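Local coordinates for prephenate dehydrogenase (Corynebacterium glutamicum ATCC 13032, PDB 3KTD), which probably catalyses the NAD(P)-dependent oxidation of prephenate in tyrosine biosynthesis, at residues Q63-A67 against E68-I72; A234-P238 against G239-A243. All coordinates share one frame; numbering follows the deposited sequence.

Contact 1: Q63-A67 against E68-I72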
ATOM      1  N   GLN A  63      33.868  10.736 -25.444  1.00 40.20           N
ATOM      2  CA  GLN A  63      34.930  10.555 -26.441  1.00 40.35           C
ATOM      3  C   GLN A  63      35.367   9.087 -26.491  1.00 39.77           C
ATOM      4  O   GLN A  63      35.508   8.502 -27.566  1.00 39.76           O
ATOM      5  CB  GLN A  63      36.127  11.452 -26.117  1.00 40.61           C
ATOM      6  CG  GLN A  63      37.250  11.369 -27.163  1.00 44.31           C
ATOM      7  CD  GLN A  63      38.440  12.274 -26.844  1.00 47.60           C
ATOM      8  OE1 GLN A  63      38.892  12.358 -25.696  1.00 49.09           O
ATOM      9  NE2 GLN A  63      38.962  12.943 -27.872  1.00 49.89           N
ATOM     10  N   ARG A  64      35.569   8.515 -25.306  1.00 39.59           N
ATOM     11  CA  ARG A  64      35.959   7.118 -25.127  1.00 39.37           C
ATOM     12  C   ARG A  64      34.814   6.200 -25.511  1.00 39.47           C
ATOM     13  O   ARG A  64      35.022   5.163 -26.134  1.00 39.86           O
ATOM     14  CB  ARG A  64      36.347   6.874 -23.662  1.00 39.19           C
ATOM     15  CG  ARG A  64      36.631   5.421 -23.285  1.00 38.55           C
ATOM     16  CD  ARG A  64      36.975   5.306 -21.807  1.00 37.73           C
ATOM     17  NE  ARG A  64      36.858   3.939 -21.296  1.00 37.74           N
ATOM     18  CZ  ARG A  64      37.009   3.595 -20.016  1.00 37.52           C
ATOM     19  NH1 ARG A  64      37.282   4.510 -19.086  1.00 35.50           N
ATOM     20  NH2 ARG A  64      36.882   2.325 -19.654  1.00 36.65           N
ATOM     21  N   ALA A  65      33.601   6.579 -25.118  1.00 39.29           N
ATOM     22  CA  ALA A  65      32.428   5.789 -25.446  1.00 38.95           C
ATOM     23  C   ALA A  65      32.342   5.663 -26.955  1.00 38.73           C
ATOM     24  O   ALA A  65      32.079   4.578 -27.476  1.00 38.97           O
ATOM     25  CB  ALA A  65      31.174   6.432 -24.886  1.00 38.84           C
ATOM     26  N   ALA A  66      32.586   6.773 -27.650  1.00 38.45           N
ATOM     27  CA  ALA A  66      32.573   6.789 -29.113  1.00 38.08           C
ATOM     28  C   ALA A  66      33.715   5.954 -29.667  1.00 38.12           C
ATOM     29  O   ALA A  66      33.536   5.235 -30.645  1.00 38.91           O
ATOM     30  CB  ALA A  66      32.646   8.210 -29.646  1.00 37.23           C
ATOM     31  N   ALA A  67      34.880   6.030 -29.035  1.00 37.85           N
ATOM     32  CA  ALA A  67      36.044   5.254 -29.479  1.00 37.61           C
ATOM     33  C   ALA A  67      35.832   3.746 -29.369  1.00 37.34           C
ATOM     34  O   ALA A  67      36.337   3.005 -30.205  1.00 37.35           O
ATOM     35  CB  ALA A  67      37.284   5.660 -28.695  1.00 37.36           C
ATOM     36  N   GLU A  68      35.082   3.301 -28.355  1.00 37.33           N
ATOM     37  CA  GLU A  68      34.859   1.861 -28.096  1.00 36.96           C
ATOM     38  C   GLU A  68      33.490   1.323 -28.552  1.00 36.14           C
ATOM     39  O   GLU A  68      33.160   0.166 -28.283  1.00 35.41           O
ATOM     40  CB  GLU A  68      35.026   1.574 -26.597  1.00 37.36           C
ATOM     41  CG  GLU A  68      36.383   1.970 -25.998  1.00 37.79           C
ATOM     42  CD  GLU A  68      36.493   1.695 -24.490  1.00 38.51           C
ATOM     43  OE1 GLU A  68      35.536   1.158 -23.880  1.00 40.83           O
ATOM     44  OE2 GLU A  68      37.551   2.020 -23.910  1.00 38.45           O
ATOM     45  N   ASP A  69      32.715   2.145 -29.260  1.00 36.02           N
ATOM     46  CA  ASP A  69      31.331   1.808 -29.642  1.00 36.27           C
ATOM     47  C   ASP A  69      30.528   1.262 -28.446  1.00 35.69           C
ATOM     48  O   ASP A  69      29.850   0.235 -28.553  1.00 36.25           O
ATOM     49  CB  ASP A  69      31.286   0.813 -30.815  1.00 35.97           C
ATOM     50  CG  ASP A  69      29.862   0.631 -31.383  1.00 38.75           C
ATOM     51  OD1 ASP A  69      29.143   1.646 -31.582  1.00 37.97           O
ATOM     52  OD2 ASP A  69      29.462  -0.531 -31.630  1.00 39.43           O
ATOM     53  N   ALA A  70      30.604   1.951 -27.314  1.00 34.43           N
ATOM     54  CA  ALA A  70      29.938   1.486 -26.103  1.00 34.16           C
ATOM     55  C   ALA A  70      28.443   1.709 -26.168  1.00 33.95           C
ATOM     56  O   ALA A  70      27.969   2.657 -26.804  1.00 33.46           O
ATOM     57  CB  ALA A  70      30.496   2.193 -24.873  1.00 33.85           C
ATOM     58  N   LEU A  71      27.703   0.828 -25.504  1.00 33.85           N
ATOM     59  CA  LEU A  71      26.278   1.034 -25.324  1.00 33.92           C
ATOM     60  C   LEU A  71      26.177   2.062 -24.209  1.00 33.92           C
ATOM     61  O   LEU A  71      26.717   1.844 -23.134  1.00 33.69           O
ATOM     62  CB  LEU A  71      25.593  -0.265 -24.931  1.00 33.81           C
ATOM     63  CG  LEU A  71      24.114  -0.161 -24.569  1.00 33.97           C
ATOM     64  CD1 LEU A  71      23.277   0.299 -25.737  1.00 29.73           C
ATOM     65  CD2 LEU A  71      23.640  -1.515 -24.050  1.00 37.10           C
ATOM     66  N   ILE A  72      25.523   3.190 -24.478  1.00 34.24           N
ATOM     67  CA  ILE A  72      25.426   4.275 -23.503  1.00 34.81           C
ATOM     68  C   ILE A  72      24.097   4.213 -22.749  1.00 35.81           C
ATOM     69  O   ILE A  72      23.032   4.253 -23.363  1.00 36.35           O
ATOM     70  CB  ILE A  72      25.533   5.653 -24.183  1.00 34.60           C
ATOM     71  CG1 ILE A  72      26.850   5.780 -24.949  1.00 35.70           C
ATOM     72  CG2 ILE A  72      25.421   6.767 -23.157  1.00 33.73           C
ATOM     73  CD1 ILE A  72      27.065   7.146 -25.587  1.00 34.58           C
TER
HETATM   74  O   HOH W   1      36.317  -0.245 -21.743  1.00 31.23           O

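Contact 2: A234-P238 against G239-A243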
ATOM      1  N   ALA A 234       3.842   8.249  -0.891  1.00 43.03           N
ATOM      2  CA  ALA A 234       3.616   9.688  -0.732  1.00 43.46           C
ATOM      3  C   ALA A 234       4.827  10.312  -0.058  1.00 44.58           C
ATOM      4  O   ALA A 234       4.918  11.537   0.071  1.00 43.82           O
ATOM      5  CB  ALA A 234       2.393   9.942   0.102  1.00 43.92           C
ATOM      6  N   GLY A 235       5.730   9.446   0.407  1.00 45.56           N
ATOM      7  CA  GLY A 235       7.000   9.857   0.966  1.00 46.02           C
ATOM      8  C   GLY A 235       8.021  10.143  -0.118  1.00 46.75           C
ATOM      9  O   GLY A 235       8.975  10.871   0.131  1.00 46.80           O
ATOM     10  N   THR A 236       7.845   9.585  -1.319  1.00 48.03           N
ATOM     11  CA  THR A 236       8.803   9.871  -2.393  1.00 49.62           C
ATOM     12  C   THR A 236       8.798  11.372  -2.687  1.00 50.84           C
ATOM     13  O   THR A 236       7.920  12.117  -2.237  1.00 51.30           O
ATOM     14  CB  THR A 236       8.596   9.066  -3.718  1.00 49.81           C
ATOM     15  OG1 THR A 236       7.413   9.513  -4.385  1.00 51.28           O
ATOM     16  CG2 THR A 236       8.546   7.546  -3.475  1.00 49.88           C
ATOM     17  N   ASP A 237       9.798  11.802  -3.440  1.00 51.95           N
ATOM     18  CA  ASP A 237      10.044  13.210  -3.655  1.00 52.35           C
ATOM     19  C   ASP A 237       8.995  13.858  -4.543  1.00 51.26           C
ATOM     20  O   ASP A 237       8.664  13.328  -5.604  1.00 51.76           O
ATOM     21  CB  ASP A 237      11.425  13.398  -4.270  1.00 53.21           C
ATOM     22  CG  ASP A 237      11.939  14.794  -4.085  1.00 58.35           C
ATOM     23  OD1 ASP A 237      11.417  15.718  -4.758  1.00 65.60           O
ATOM     24  OD2 ASP A 237      12.862  14.964  -3.256  1.00 63.19           O
ATOM     25  N   PRO A 238       8.474  15.017  -4.116  1.00 49.74           N
ATOM     26  CA  PRO A 238       7.510  15.739  -4.932  1.00 48.91           C
ATOM     27  C   PRO A 238       8.014  15.994  -6.353  1.00 48.98           C
ATOM     28  O   PRO A 238       7.234  15.885  -7.303  1.00 49.38           O
ATOM     29  CB  PRO A 238       7.326  17.056  -4.179  1.00 48.52           C
ATOM     30  CG  PRO A 238       7.652  16.741  -2.775  1.00 48.89           C
ATOM     31  CD  PRO A 238       8.673  15.651  -2.799  1.00 49.53           C
ATOM     32  N   GLY A 239       9.298  16.321  -6.502  1.00 48.52           N
ATOM     33  CA  GLY A 239       9.871  16.574  -7.822  1.00 48.64           C
ATOM     34  C   GLY A 239       9.683  15.391  -8.758  1.00 49.26           C
ATOM     35  O   GLY A 239       9.302  15.554  -9.924  1.00 49.15           O
ATOM     36  N   LEU A 240       9.924  14.192  -8.232  1.00 49.73           N
ATOM     37  CA  LEU A 240       9.804  12.957  -9.019  1.00 49.75           C
ATOM     38  C   LEU A 240       8.353  12.585  -9.310  1.00 48.92           C
ATOM     39  O   LEU A 240       8.024  12.238 -10.448  1.00 49.31           O
ATOM     40  CB  LEU A 240      10.528  11.797  -8.316  1.00 49.88           C
ATOM     41  CG  LEU A 240      12.012  12.096  -8.057  1.00 51.00           C
ATOM     42  CD1 LEU A 240      12.731  10.900  -7.423  1.00 50.46           C
ATOM     43  CD2 LEU A 240      12.700  12.539  -9.356  1.00 48.52           C
ATOM     44  N   VAL A 241       7.495  12.663  -8.291  1.00 47.78           N
ATOM     45  CA  VAL A 241       6.071  12.345  -8.456  1.00 47.00           C
ATOM     46  C   VAL A 241       5.466  13.212  -9.554  1.00 47.03           C
ATOM     47  O   VAL A 241       4.657  12.738 -10.353  1.00 47.29           O
ATOM     48  CB  VAL A 241       5.266  12.541  -7.149  1.00 47.02           C
ATOM     49  CG1 VAL A 241       3.806  12.180  -7.363  1.00 46.46           C
ATOM     50  CG2 VAL A 241       5.845  11.702  -6.026  1.00 45.59           C
ATOM     51  N   ARG A 242       5.880  14.476  -9.597  1.00 47.39           N
ATOM     52  CA  ARG A 242       5.449  15.410 -10.647  1.00 47.70           C
ATOM     53  C   ARG A 242       6.015  15.052 -12.014  1.00 47.77           C
ATOM     54  O   ARG A 242       5.308  15.164 -13.017  1.00 47.67           O
ATOM     55  CB  ARG A 242       5.866  16.844 -10.313  1.00 47.99           C
ATOM     56  CG  ARG A 242       5.105  17.488  -9.150  1.00 49.04           C
ATOM     57  CD  ARG A 242       5.601  18.907  -8.905  1.00 49.22           C
ATOM     58  NE  ARG A 242       5.360  19.756 -10.073  1.00 50.26           N
ATOM     59  CZ  ARG A 242       5.964  20.919 -10.310  1.00 52.07           C
ATOM     60  NH1 ARG A 242       6.867  21.408  -9.459  1.00 52.01           N
ATOM     61  NH2 ARG A 242       5.664  21.602 -11.411  1.00 52.77           N
ATOM     62  N   ALA A 243       7.288  14.648 -12.046  1.00 48.19           N
ATOM     63  CA  ALA A 243       7.972  14.258 -13.292  1.00 48.49           C
ATOM     64  C   ALA A 243       7.219  13.119 -13.967  1.00 48.45           C
ATOM     65  O   ALA A 243       6.760  13.265 -15.113  1.00 47.82           O
ATOM     66  CB  ALA A 243       9.415  13.840 -13.009  1.00 48.89           C
TER

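Contact 1: Q63-A67 against E68-I72
Glu68 folds back over the last turn of helix 58-67 towards Arg64, one turn earlier. Its CB sits 3.6 Å from Arg64 O, the carbonyl that accepts the Glu68 backbone N-H. With CG beside the backbone N (chi1 -57°), CG also lies by Arg64 O, and the extended chain carries the carboxylate carbon CD to 3.9 Å from Arg64 CG. At the tip, OE2 approaches the guanidinium edge and meets Arg64 NE at 3.3 Å, a weakly bonded salt bridge with the two planes 58° apart. The other oxygen, OE1, accepts from a water at 2.7 Å, which is also weakly bound by Arg64 NH2. The firmer acid partner of Arg64 is Asp53, through NH2, and Phe35 adds a cation-pi contact. Beyond this pair the helix ends in a Schellman motif: Asp69 takes positive phi (48°), Ala70 N binds Ala65 O at 3.0 Å, and Asp69 N reaches Ala66 O weakly. The chain thereby turns into strand 71-74 of the Rossmann-type sheet, beside strand 11-14. Ala65 CB packs on Ala70 CB at 4.3 Å, and on Ile72 CD1, while Asp69 OD2 pairs with Arg9.

Contact 2: A234-P238 against G239-A243
Asp237 and Pro238 bring the chain from an extended backbone at Asp237 (psi 132°) into helical angles at Pro238, and their carbonyls receive the first turn of helix 238-247: Val241 N meets Asp237 O at 3.0 Å in a nearly straight bond, Arg242 N meets Pro238 O at 3.0 Å, and Leu240 N adds a weak bond to Asp237 O. Asp237 is the N-cap. Its CG stands anti to the backbone N (chi1 -160°), which swings OD1 over the start of the helix to accept from Gly239 N at 2.8 Å, using the lone pair directed away from OD2. Pro238, with no N-H to give, occupies the first position of the helix. The CB of Asp237 comes within 4.0 Å of Leu240 CG. One residue earlier, Thr236 meets Val241 at about a right angle, its OG1 approaching the CG2 methyl. These are the two positions joined in a hydrophobic staple, but here a hydroxyl does the touching, and that hydroxyl bonds to Val233 O. Val241 also packs on Glu206 of the long helix 187-214. The stem of Arg242 runs past Pro238 O before bending at chi3; NE then pairs with Glu246, and NH1 with Glu278 of the second subunit, whose Tyr285 packs on Pro238. The carboxylate of Asp237 thus supplies an acceptor for an N-H in the first turn, which has no preceding helical carbonyl to bind, and its negative charge would probably interact favourably with the positive end of the helix dipole.

How the contacts relate
From the N terminus, strand 11-14 is laid down before contact 1, which closes the short turn from helix 58-67 into strand 71-74, the neighbour of 11-14 in the nucleotide-binding domain. The chain then completes the large mixed sheet and runs through the long helix 187-214 before contact 2 links the loop after helix 225-230 to helix 238-247, in the dimerization domain. The two are in series, neither nested nor crossing, with centres about 33 Å apart and nearest atoms about 19 Å. Contact 1 ends a helix within one subunit; contact 2 begins one at the interface with the second.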